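Local coordinates for protein glucose-6-phosphate 1-dehydrogenase (Kluyveromyces lactis, PDB 7E6I) that oxidises glucose 6-phosphate to 6-phosphogluconolactone with NADP+ as electron acceptor, the first, NADPH-yielding step of the oxidative pentose phosphate pathway, at residues Val215-Lys220 / Asn244-Val249; Asp240-His245 / Thr315-Gly320; Val334-Lys339 / Asp469-Phe474. All coordinates share one frame; numbering follows the deposited sequence.

Interaction 1: Val215-Lys220 / Asn244-Val249; sequences VQVVFK and NHLLQV. With BG6 (6-O-phosphono-beta-D-glucopyranose), chain B.
Leu-246 CG stands anti to its own carbonyl carbon (chi1 -65°), which lifts both its methyl groups from the helix onto the strand side chains Val-217 and Phe-219. Val-217 turns CG1 anti to its backbone N (chi1 -176°), and this one branch does its touching. CG1 of Val-217 lies 4.0 Å from CD2 of Leu-246 and 4.1 Å from CG1 of Val-249, about one helical turn further on. Val-217 and Leu-246 run past each other in opposite directions. Phe-219 meets 244-249 with its CB, 3.7 Å from CD1 of Leu-246; its ring packs on Val-241, earlier in the helix. Leu-246 thus bridges two strand residues that point to the same side of the sheet.

The ring of Phe-219 continues to the substrate and has C6 of the glucose 6-phosphate at its edge. His-245 precedes Leu-246 on the helix and also faces the substrate. Its NE2 is 2.8 Å from O1 of the sugar in a nearly straight hydrogen bond (165°), with the sugar at the edge of the ring. Asn-244 OD1 sits over the centre of one imidazole face and also accepts the N-H of His-245. Tyr-184 stacks on the ring, and Asp-182 bonds ND1. His-245 is probably the proton acceptor of the reaction, as in related enzymes.

Between these segments the contact is apolar and buried, and the helix packs on the sheet by van der Waals contact. The polar chemistry is kept for the substrate: the histidine is held from ND1 and presents NE2 to the hydroxyl at C1, the carbon oxidised in the reaction.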
loop_
_atom_site.group_PDB
_atom_site.type_symbol
_atom_site.label_atom_id
_atom_site.label_comp_id
_atom_site.label_asym_id
_atom_site.label_seq_id
_atom_site.Cartn_x
_atom_site.Cartn_y
_atom_site.Cartn_z
ATOM N N VAL A 215 9.144 -2.835 18.076
ATOM C CA VAL A 215 8.871 -2.773 16.650
ATOM C C VAL A 215 8.123 -1.480 16.366
ATOM O O VAL A 215 7.149 -1.163 17.054
ATOM C CB VAL A 215 8.043 -3.981 16.199
ATOM C CG1 VAL A 215 7.706 -3.870 14.719
ATOM C CG2 VAL A 215 8.790 -5.267 16.542
ATOM N N GLN A 216 8.553 -0.757 15.332
ATOM C CA GLN A 216 7.945 0.507 14.920
ATOM C C GLN A 216 7.760 0.521 13.409
ATOM O O GLN A 216 8.703 0.210 12.670
ATOM C CB GLN A 216 8.826 1.692 15.307
ATOM C CG GLN A 216 8.792 2.104 16.764
ATOM C CD GLN A 216 9.624 3.354 17.000
ATOM O OE1 GLN A 216 9.157 4.472 16.752
ATOM N NE2 GLN A 216 10.862 3.177 17.460
ATOM N N VAL A 217 6.562 0.885 12.953
ATOM C CA VAL A 217 6.312 1.237 11.554
ATOM C C VAL A 217 5.973 2.722 11.513
ATOM O O VAL A 217 5.082 3.170 12.235
ATOM C CB VAL A 217 5.173 0.398 10.939
ATOM C CG1 VAL A 217 5.030 0.721 9.475
ATOM C CG2 VAL A 217 5.437 -1.080 11.121
ATOM N N VAL A 218 6.679 3.484 10.683
ATOM C CA VAL A 218 6.703 4.939 10.784
ATOM C C VAL A 218 6.360 5.552 9.432
ATOM O O VAL A 218 6.960 5.188 8.410
ATOM C CB VAL A 218 8.071 5.447 11.257
ATOM C CG1 VAL A 218 8.073 6.956 11.274
ATOM C CG2 VAL A 218 8.400 4.880 12.653
ATOM N N PHE A 219 5.402 6.487 9.432
ATOM C CA PHE A 219 4.959 7.194 8.233
ATOM C C PHE A 219 4.970 8.680 8.538
ATOM O O PHE A 219 4.302 9.130 9.478
ATOM C CB PHE A 219 3.557 6.738 7.814
ATOM C CG PHE A 219 2.923 7.548 6.699
ATOM C CD1 PHE A 219 2.281 8.748 6.962
ATOM C CD2 PHE A 219 2.898 7.061 5.403
ATOM C CE1 PHE A 219 1.658 9.472 5.938
ATOM C CE2 PHE A 219 2.281 7.770 4.387
ATOM C CZ PHE A 219 1.656 8.975 4.655
ATOM N N LYS A 220 5.728 9.435 7.754
ATOM C CA LYS A 220 5.824 10.873 7.930
ATOM C C LYS A 220 5.630 11.517 6.575
ATOM O O LYS A 220 6.243 11.088 5.588
ATOM C CB LYS A 220 7.178 11.284 8.507
ATOM C CG LYS A 220 7.347 11.047 9.988
ATOM C CD LYS A 220 8.788 11.300 10.382
ATOM C CE LYS A 220 8.913 12.490 11.328
ATOM N NZ LYS A 220 10.326 12.679 11.802
ATOM N N ASN A 244 -4.575 0.408 6.463
ATOM C CA ASN A 244 -4.236 -0.338 5.257
ATOM C C ASN A 244 -2.723 -0.436 5.063
ATOM O O ASN A 244 -2.136 -1.456 5.426
ATOM C CB ASN A 244 -4.900 0.296 4.026
ATOM C CG ASN A 244 -5.028 1.794 4.149
ATOM O OD1 ASN A 244 -4.096 2.533 3.847
ATOM N ND2 ASN A 244 -6.183 2.252 4.582
ATOM N N HIS A 245 -2.083 0.597 4.499
ATOM C CA HIS A 245 -0.660 0.519 4.160
ATOM C C HIS A 245 0.188 0.047 5.333
ATOM O O HIS A 245 0.903 -0.960 5.241
ATOM C CB HIS A 245 -0.149 1.879 3.685
ATOM C CG HIS A 245 -0.921 2.444 2.539
ATOM N ND1 HIS A 245 -1.432 1.655 1.528
ATOM C CD2 HIS A 245 -1.282 3.714 2.249
ATOM C CE1 HIS A 245 -2.061 2.422 0.655
ATOM N NE2 HIS A 245 -1.989 3.674 1.071
ATOM N N LEU A 246 0.145 0.784 6.449
ATOM C CA LEU A 246 1.035 0.459 7.560
ATOM C C LEU A 246 0.704 -0.907 8.157
ATOM O O LEU A 246 1.612 -1.663 8.533
ATOM C CB LEU A 246 0.964 1.565 8.617
ATOM C CG LEU A 246 1.474 2.960 8.185
ATOM C CD1 LEU A 246 1.932 3.786 9.379
ATOM C CD2 LEU A 246 2.611 2.838 7.144
ATOM N N LEU A 247 -0.584 -1.247 8.259
ATOM C CA LEU A 247 -0.945 -2.564 8.771
ATOM C C LEU A 247 -0.411 -3.664 7.863
ATOM O O LEU A 247 0.065 -4.699 8.345
ATOM C CB LEU A 247 -2.459 -2.684 8.924
ATOM C CG LEU A 247 -2.927 -3.990 9.576
ATOM C CD1 LEU A 247 -2.226 -4.185 10.926
ATOM C CD2 LEU A 247 -4.447 -4.015 9.746
ATOM N N GLN A 248 -0.463 -3.449 6.550
ATOM C CA GLN A 248 0.096 -4.417 5.611
ATOM C C GLN A 248 1.568 -4.680 5.906
ATOM O O GLN A 248 1.984 -5.833 6.063
ATOM C CB GLN A 248 -0.071 -3.910 4.178
ATOM C CG GLN A 248 -1.452 -4.129 3.580
ATOM C CD GLN A 248 -1.806 -5.603 3.442
ATOM O OE1 GLN A 248 -0.937 -6.469 3.483
ATOM N NE2 GLN A 248 -3.085 -5.891 3.278
ATOM N N VAL A 249 2.369 -3.610 5.984
ATOM C CA VAL A 249 3.785 -3.741 6.310
ATOM C C VAL A 249 3.972 -4.533 7.598
ATOM O O VAL A 249 4.785 -5.460 7.668
ATOM C CB VAL A 249 4.433 -2.350 6.419
ATOM C CG1 VAL A 249 5.833 -2.468 7.032
ATOM C CG2 VAL A 249 4.456 -1.670 5.059
HETATM C C1 BG6 B . -2.777 7.199 0.037
HETATM C C2 BG6 B . -3.270 8.202 1.080
HETATM O O1 BG6 B . -3.330 5.951 0.175
HETATM O O5 BG6 B . -1.292 7.037 0.180
HETATM C C3 BG6 B . -2.559 9.505 0.963
HETATM O O2 BG6 B . -4.684 8.415 0.971
HETATM C C4 BG6 B . -1.084 9.331 1.124
HETATM O O3 BG6 B . -3.005 10.417 2.003
HETATM C C5 BG6 B . -0.550 8.316 0.112
HETATM O O4 BG6 B . -0.453 10.607 0.956
HETATM C C6 BG6 B . 0.896 7.965 0.331
HETATM O O6 BG6 B . 1.263 7.014 -0.651
HETATM P P BG6 B . 2.829 7.030 -1.204
HETATM O O1P BG6 B . 3.621 6.944 0.087
HETATM O O2P BG6 B . 3.064 8.313 -1.955
HETATM O O3P BG6 B . 3.143 5.869 -2.146
#

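Interaction 2: Asp240-His245 / Thr315-Gly320. With BG6 (6-O-phosphono-beta-D-glucopyranose), chain B.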
loop_
_atom_site.group_PDB
_atom_site.type_symbol
_atom_site.label_atom_id
_atom_site.label_comp_id
_atom_site.label_asym_id
_atom_site.label_seq_id
_atom_site.Cartn_x
_atom_site.Cartn_y
_atom_site.Cartn_z
ATOM N N ASP A 240 -6.621 6.614 6.657
ATOM C CA ASP A 240 -5.980 6.961 5.395
ATOM C C ASP A 240 -4.817 6.027 5.079
ATOM O O ASP A 240 -4.665 5.602 3.932
ATOM C CB ASP A 240 -5.513 8.418 5.406
ATOM C CG ASP A 240 -5.179 8.927 3.996
ATOM O OD1 ASP A 240 -5.871 8.530 3.023
ATOM O OD2 ASP A 240 -4.221 9.714 3.853
ATOM N N VAL A 241 -3.972 5.709 6.069
ATOM C CA VAL A 241 -2.744 4.961 5.792
ATOM C C VAL A 241 -2.448 3.885 6.832
ATOM O O VAL A 241 -1.664 2.971 6.568
ATOM C CB VAL A 241 -1.528 5.898 5.677
ATOM C CG1 VAL A 241 -1.765 6.974 4.600
ATOM C CG2 VAL A 241 -1.176 6.509 7.042
ATOM N N MET A 242 -3.033 3.982 8.020
ATOM C CA MET A 242 -2.647 3.043 9.071
ATOM C C MET A 242 -3.438 1.737 8.997
ATOM O O MET A 242 -2.842 0.656 9.060
ATOM C CB MET A 242 -2.797 3.687 10.454
ATOM C CG MET A 242 -2.169 5.081 10.540
ATOM S SD MET A 242 -2.107 5.808 12.207
ATOM C CE MET A 242 -1.214 4.523 13.093
ATOM N N GLN A 243 -4.767 1.825 8.859
ATOM C CA GLN A 243 -5.604 0.636 8.697
ATOM C C GLN A 243 -5.197 -0.203 7.475
ATOM O O GLN A 243 -5.473 -1.405 7.430
ATOM C CB GLN A 243 -7.075 1.070 8.584
ATOM C CG GLN A 243 -8.120 -0.055 8.457
ATOM C CD GLN A 243 -8.288 -0.565 7.024
ATOM O OE1 GLN A 243 -7.950 0.121 6.054
ATOM N NE2 GLN A 243 -8.783 -1.792 6.894
ATOM N N ASN A 244 -4.575 0.408 6.463
ATOM C CA ASN A 244 -4.236 -0.338 5.257
ATOM C C ASN A 244 -2.723 -0.436 5.063
ATOM O O ASN A 244 -2.136 -1.456 5.426
ATOM C CB ASN A 244 -4.900 0.296 4.026
ATOM C CG ASN A 244 -5.028 1.794 4.149
ATOM O OD1 ASN A 244 -4.096 2.533 3.847
ATOM N ND2 ASN A 244 -6.183 2.252 4.582
ATOM N N HIS A 245 -2.083 0.597 4.499
ATOM C CA HIS A 245 -0.660 0.519 4.160
ATOM C C HIS A 245 0.188 0.047 5.333
ATOM O O HIS A 245 0.903 -0.960 5.241
ATOM C CB HIS A 245 -0.149 1.879 3.685
ATOM C CG HIS A 245 -0.921 2.444 2.539
ATOM N ND1 HIS A 245 -1.432 1.655 1.528
ATOM C CD2 HIS A 245 -1.282 3.714 2.249
ATOM C CE1 HIS A 245 -2.061 2.422 0.655
ATOM N NE2 HIS A 245 -1.989 3.674 1.071
ATOM N N THR A 315 -4.846 14.170 12.337
ATOM C CA THR A 315 -3.862 14.159 11.256
ATOM C C THR A 315 -2.545 13.505 11.668
ATOM O O THR A 315 -1.662 13.312 10.820
ATOM C CB THR A 315 -3.616 15.590 10.735
ATOM O OG1 THR A 315 -2.983 16.377 11.748
ATOM C CG2 THR A 315 -4.932 16.256 10.363
ATOM N N PHE A 316 -2.391 13.160 12.947
ATOM C CA PHE A 316 -1.268 12.376 13.435
ATOM C C PHE A 316 -1.801 11.393 14.454
ATOM O O PHE A 316 -2.536 11.794 15.359
ATOM C CB PHE A 316 -0.188 13.246 14.097
ATOM C CG PHE A 316 0.904 12.445 14.758
ATOM C CD1 PHE A 316 0.709 11.841 15.990
ATOM C CD2 PHE A 316 2.120 12.284 14.134
ATOM C CE1 PHE A 316 1.687 11.091 16.565
ATOM C CE2 PHE A 316 3.100 11.536 14.716
ATOM C CZ PHE A 316 2.881 10.935 15.938
ATOM N N ALA A 317 -1.371 10.135 14.360
ATOM C CA ALA A 317 -1.722 9.129 15.355
ATOM C C ALA A 317 -0.552 8.191 15.601
ATOM O O ALA A 317 0.110 7.743 14.661
ATOM C CB ALA A 317 -2.947 8.305 14.923
ATOM N N ALA A 318 -0.319 7.877 16.873
ATOM C CA ALA A 318 0.553 6.785 17.278
ATOM C C ALA A 318 -0.307 5.803 18.055
ATOM O O ALA A 318 -1.078 6.218 18.925
ATOM C CB ALA A 318 1.729 7.289 18.117
ATOM N N ILE A 319 -0.220 4.517 17.711
ATOM C CA ILE A 319 -1.077 3.490 18.298
ATOM C C ILE A 319 -0.215 2.322 18.747
ATOM O O ILE A 319 0.648 1.859 17.994
ATOM C CB ILE A 319 -2.147 2.989 17.312
ATOM C CG1 ILE A 319 -2.989 4.144 16.757
ATOM C CG2 ILE A 319 -3.021 1.938 17.978
ATOM C CD1 ILE A 319 -3.827 3.745 15.511
ATOM N N GLY A 320 -0.467 1.828 19.957
ATOM C CA GLY A 320 0.227 0.652 20.454
ATOM C C GLY A 320 -0.546 -0.606 20.094
ATOM O O GLY A 320 -1.776 -0.625 20.111
HETATM C C1 BG6 B . -2.777 7.199 0.037
HETATM C C2 BG6 B . -3.270 8.202 1.080
HETATM O O1 BG6 B . -3.330 5.951 0.175
HETATM O O5 BG6 B . -1.292 7.037 0.180
HETATM C C3 BG6 B . -2.559 9.505 0.963
HETATM O O2 BG6 B . -4.684 8.415 0.971
HETATM C C4 BG6 B . -1.084 9.331 1.124
HETATM O O3 BG6 B . -3.005 10.417 2.003
HETATM C C5 BG6 B . -0.550 8.316 0.112
HETATM O O4 BG6 B . -0.453 10.607 0.956
HETATM C C6 BG6 B . 0.896 7.965 0.331
HETATM O O6 BG6 B . 1.263 7.014 -0.651
HETATM P P BG6 B . 2.829 7.030 -1.204
HETATM O O1P BG6 B . 3.621 6.944 0.087
HETATM O O2P BG6 B . 3.064 8.313 -1.955
HETATM O O3P BG6 B . 3.143 5.869 -2.146
#
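Ala-317 and Ile-319 of strand 316-321 meet a single side chain of 240-245, that of Met-242. Along the strand, Thr-315 and Phe-316 come first. Both face Gly-288 on the neighbouring strand and form a classic beta bulge. The side chain of Phe-316 starts away from the helix. Ala-317 turns back toward it, and its CB lies 3.8 Å from SD of Met-242. The carbonyl O of Ala-317 is also near the end of that methionine. Ala-318 points to the other side of the sheet. Ile-319 faces the helix again and offers CD1, 3.6 Å from CE of Met-242.

The methionine reaches both residues because its chain is straight at chi2 and bends at chi3 (56°). The sulfur is left on the alanine, and the terminal methyl swings over to the isoleucine. Met-242 and Ile-319 approach at a slant.

The same piece of helix carries substrate-binding residues. Asp-240 puts CG anti to its backbone N (chi1 -165°), and its carboxylate takes two sugar hydroxyls, O2 on OD1 and O3 on OD2. Both bonds are modelled as very short, so their exact lengths are doubtful. The helix has a wider pi-type turn here and is kinked at Asn-244 and His-245. Beside the kink, Asn-244 ND2 gives a hydrogen bond to OE1 of Gln-243, 3.1 Å away and in the carbonyl plane of the glutamine.

Met-242 also packs on Met-335 and Ala-337, so helix 236-254 lies across strands 316-321 and 333-338. Ile-319 further touches Leu-446 of helix 433-451, and strand 285-291 borders strand 316-321 on the side away from strand 333-338.

Interaction 3: Val334-Lys339 / Asp469-Phe474; sequences VMRAGK and DGLVEF. With BG6 (6-O-phosphono-beta-D-glucopyranose), chain B.
Arg-336 and Leu-471 cross at about a right angle, with the leucine over one face of the guanidinium group. CD1 of Leu-471 is 4.0 Å from NH1 of Arg-336. The other methyl, CD2, lies 4.1 Å from CD of the same arginine, so the leucine branches cover both the aliphatic stem and the charged end. Arg-336 gets there from a strand with CG between its backbone N and carbonyl carbon (chi1 58°), followed by an extended chain out to NE. The polar end has its main partner elsewhere: NE donates to OE1 of Gln-216 on strand 212-220.

The second pair is Val-334 and Phe-474, which meet at a slant. Both methyls of Val-334 touch one ring carbon. CE2 of Phe-474 is 3.9 Å from CG2 and 4.0 Å from CG1 of Val-334. CG1 lies in the plane of the ring, at its edge. The phenylalanine ring is also stacked with His-478. Leu-471 opens the short helix 471-476 and Phe-474 follows three residues on. Gly-470 is its N-cap residue, and the O of Gly-470 accepts the N-H of Phe-474 at 2.8 Å.

Lys-339, just past the strand end, takes no part in the helix contact. Its NZ gives a hydrogen bond of 2.9 Å to O3 of the glucose 6-phosphate and forms a salt bridge with Glu-221. The strand therefore leads from the helix contact to the substrate pocket.

No hydrogen bond joins strand and helix. The leucine shields a face of the guanidinium, while NE and NH2 have hydrogen-bond partners elsewhere. Arg-336 probably also helps bind a second NADP+, as in related enzymes, so the leucine packs on a side chain that may serve that site.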
loop_
_atom_site.group_PDB
_atom_site.type_symbol
_atom_site.label_atom_id
_atom_site.label_comp_id
_atom_site.label_asym_id
_atom_site.label_seq_id
_atom_site.Cartn_x
_atom_site.Cartn_y
_atom_site.Cartn_z
ATOM N N VAL A 334 4.410 -0.322 17.869
ATOM C CA VAL A 334 3.836 0.994 17.630
ATOM C C VAL A 334 3.745 1.239 16.129
ATOM O O VAL A 334 4.719 1.028 15.389
ATOM C CB VAL A 334 4.647 2.108 18.312
ATOM C CG1 VAL A 334 4.111 3.487 17.889
ATOM C CG2 VAL A 334 4.590 1.966 19.817
ATOM N N MET A 335 2.580 1.687 15.681
ATOM C CA MET A 335 2.423 2.277 14.358
ATOM C C MET A 335 2.168 3.758 14.557
ATOM O O MET A 335 1.337 4.137 15.388
ATOM C CB MET A 335 1.267 1.641 13.593
ATOM C CG MET A 335 1.626 0.336 12.889
ATOM S SD MET A 335 0.234 -0.327 11.919
ATOM C CE MET A 335 -0.917 1.033 12.066
ATOM N N ARG A 336 2.880 4.594 13.816
ATOM C CA ARG A 336 2.697 6.029 13.964
ATOM C C ARG A 336 2.757 6.689 12.595
ATOM O O ARG A 336 3.654 6.404 11.796
ATOM C CB ARG A 336 3.733 6.631 14.931
ATOM C CG ARG A 336 5.211 6.439 14.577
ATOM C CD ARG A 336 6.057 6.882 15.782
ATOM N NE ARG A 336 7.471 6.494 15.760
ATOM C CZ ARG A 336 8.437 7.243 15.231
ATOM N NH1 ARG A 336 8.124 8.401 14.672
ATOM N NH2 ARG A 336 9.710 6.851 15.266
ATOM N N ALA A 337 1.781 7.546 12.322
ATOM C CA ALA A 337 1.629 8.197 11.029
ATOM C C ALA A 337 1.203 9.646 11.239
ATOM O O ALA A 337 0.353 9.928 12.092
ATOM C CB ALA A 337 0.591 7.482 10.165
ATOM N N GLY A 338 1.787 10.557 10.454
ATOM C CA GLY A 338 1.420 11.957 10.536
ATOM C C GLY A 338 1.614 12.684 9.226
ATOM O O GLY A 338 2.514 12.371 8.438
ATOM N N LYS A 339 0.745 13.662 8.991
ATOM C CA LYS A 339 0.910 14.651 7.942
ATOM C C LYS A 339 1.414 15.942 8.570
ATOM O O LYS A 339 1.280 16.159 9.776
ATOM C CB LYS A 339 -0.414 14.893 7.208
ATOM C CG LYS A 339 -0.607 14.004 5.966
ATOM C CD LYS A 339 -2.007 13.396 5.886
ATOM C CE LYS A 339 -2.524 13.290 4.454
ATOM N NZ LYS A 339 -1.689 12.473 3.536
ATOM N N ASP A 469 3.832 16.657 20.901
ATOM C CA ASP A 469 4.232 16.454 22.285
ATOM C C ASP A 469 3.765 15.089 22.759
ATOM O O ASP A 469 2.659 14.643 22.436
ATOM C CB ASP A 469 3.652 17.548 23.198
ATOM C CG ASP A 469 4.223 18.935 22.902
ATOM O OD1 ASP A 469 3.672 19.937 23.425
ATOM O OD2 ASP A 469 5.227 19.023 22.153
ATOM N N GLY A 470 4.615 14.426 23.534
ATOM C CA GLY A 470 4.296 13.147 24.122
ATOM C C GLY A 470 4.787 11.941 23.347
ATOM O O GLY A 470 4.715 10.825 23.879
ATOM N N LEU A 471 5.292 12.133 22.120
ATOM C CA LEU A 471 5.666 11.009 21.262
ATOM C C LEU A 471 6.874 10.268 21.815
ATOM O O LEU A 471 6.833 9.047 22.009
ATOM C CB LEU A 471 5.952 11.501 19.839
ATOM C CG LEU A 471 5.827 10.512 18.668
ATOM C CD1 LEU A 471 7.165 10.312 18.033
ATOM C CD2 LEU A 471 5.193 9.161 19.058
ATOM N N VAL A 472 7.962 10.998 22.075
ATOM C CA VAL A 472 9.192 10.384 22.573
ATOM C C VAL A 472 8.925 9.612 23.862
ATOM O O VAL A 472 9.468 8.519 24.077
ATOM C CB VAL A 472 10.269 11.468 22.756
ATOM C CG1 VAL A 472 11.276 11.053 23.779
ATOM C CG2 VAL A 472 10.958 11.720 21.446
ATOM N N GLU A 473 8.063 10.160 24.726
ATOM C CA GLU A 473 7.623 9.470 25.936
ATOM C C GLU A 473 6.808 8.228 25.590
ATOM O O GLU A 473 6.987 7.161 26.195
ATOM C CB GLU A 473 6.782 10.439 26.783
ATOM C CG GLU A 473 7.148 10.616 28.241
ATOM C CD GLU A 473 6.477 11.876 28.875
ATOM O OE1 GLU A 473 7.102 12.976 28.887
ATOM O OE2 GLU A 473 5.315 11.775 29.345
ATOM N N PHE A 474 5.885 8.361 24.632
ATOM C CA PHE A 474 5.098 7.219 24.169
ATOM C C PHE A 474 6.005 6.086 23.685
ATOM O O PHE A 474 5.777 4.911 24.011
ATOM C CB PHE A 474 4.144 7.689 23.062
ATOM C CG PHE A 474 3.101 6.668 22.643
ATOM C CD1 PHE A 474 1.876 6.591 23.295
ATOM C CD2 PHE A 474 3.327 5.822 21.557
ATOM C CE1 PHE A 474 0.909 5.667 22.899
ATOM C CE2 PHE A 474 2.363 4.898 21.155
ATOM C CZ PHE A 474 1.154 4.824 21.826
HETATM C C1 BG6 B . -2.777 7.199 0.037
HETATM C C2 BG6 B . -3.270 8.202 1.080
HETATM O O1 BG6 B . -3.330 5.951 0.175
HETATM O O5 BG6 B . -1.292 7.037 0.180
HETATM C C3 BG6 B . -2.559 9.505 0.963
HETATM O O2 BG6 B . -4.684 8.415 0.971
HETATM C C4 BG6 B . -1.084 9.331 1.124
HETATM O O3 BG6 B . -3.005 10.417 2.003
HETATM C C5 BG6 B . -0.550 8.316 0.112
HETATM O O4 BG6 B . -0.453 10.607 0.956
HETATM C C6 BG6 B . 0.896 7.965 0.331
HETATM O O6 BG6 B . 1.263 7.014 -0.651
HETATM P P BG6 B . 2.829 7.030 -1.204
HETATM O O1P BG6 B . 3.621 6.944 0.087
HETATM O O2P BG6 B . 3.064 8.313 -1.955
HETATM O O3P BG6 B . 3.143 5.869 -2.146
#

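Interactions 1 and 2 are core contacts and share helix 236-254, which packs on one face of the large mixed sheet. Interaction 3 is only partly buried and sets the short helix 471-476 against side chains of the other face. Strand 333-338, used in interaction 3, lies between the strands of interactions 1 and 2 and is hydrogen-bonded to both. The chemistry differs with place. Interactions 1 and 2 join apolar groups, with a methionine sulfur in interaction 2. Interaction 3 adds a leucine over a guanidinium. Each also supplies a substrate-binding residue: His-245, Asp-240 and Lys-339 meet at the same sugar.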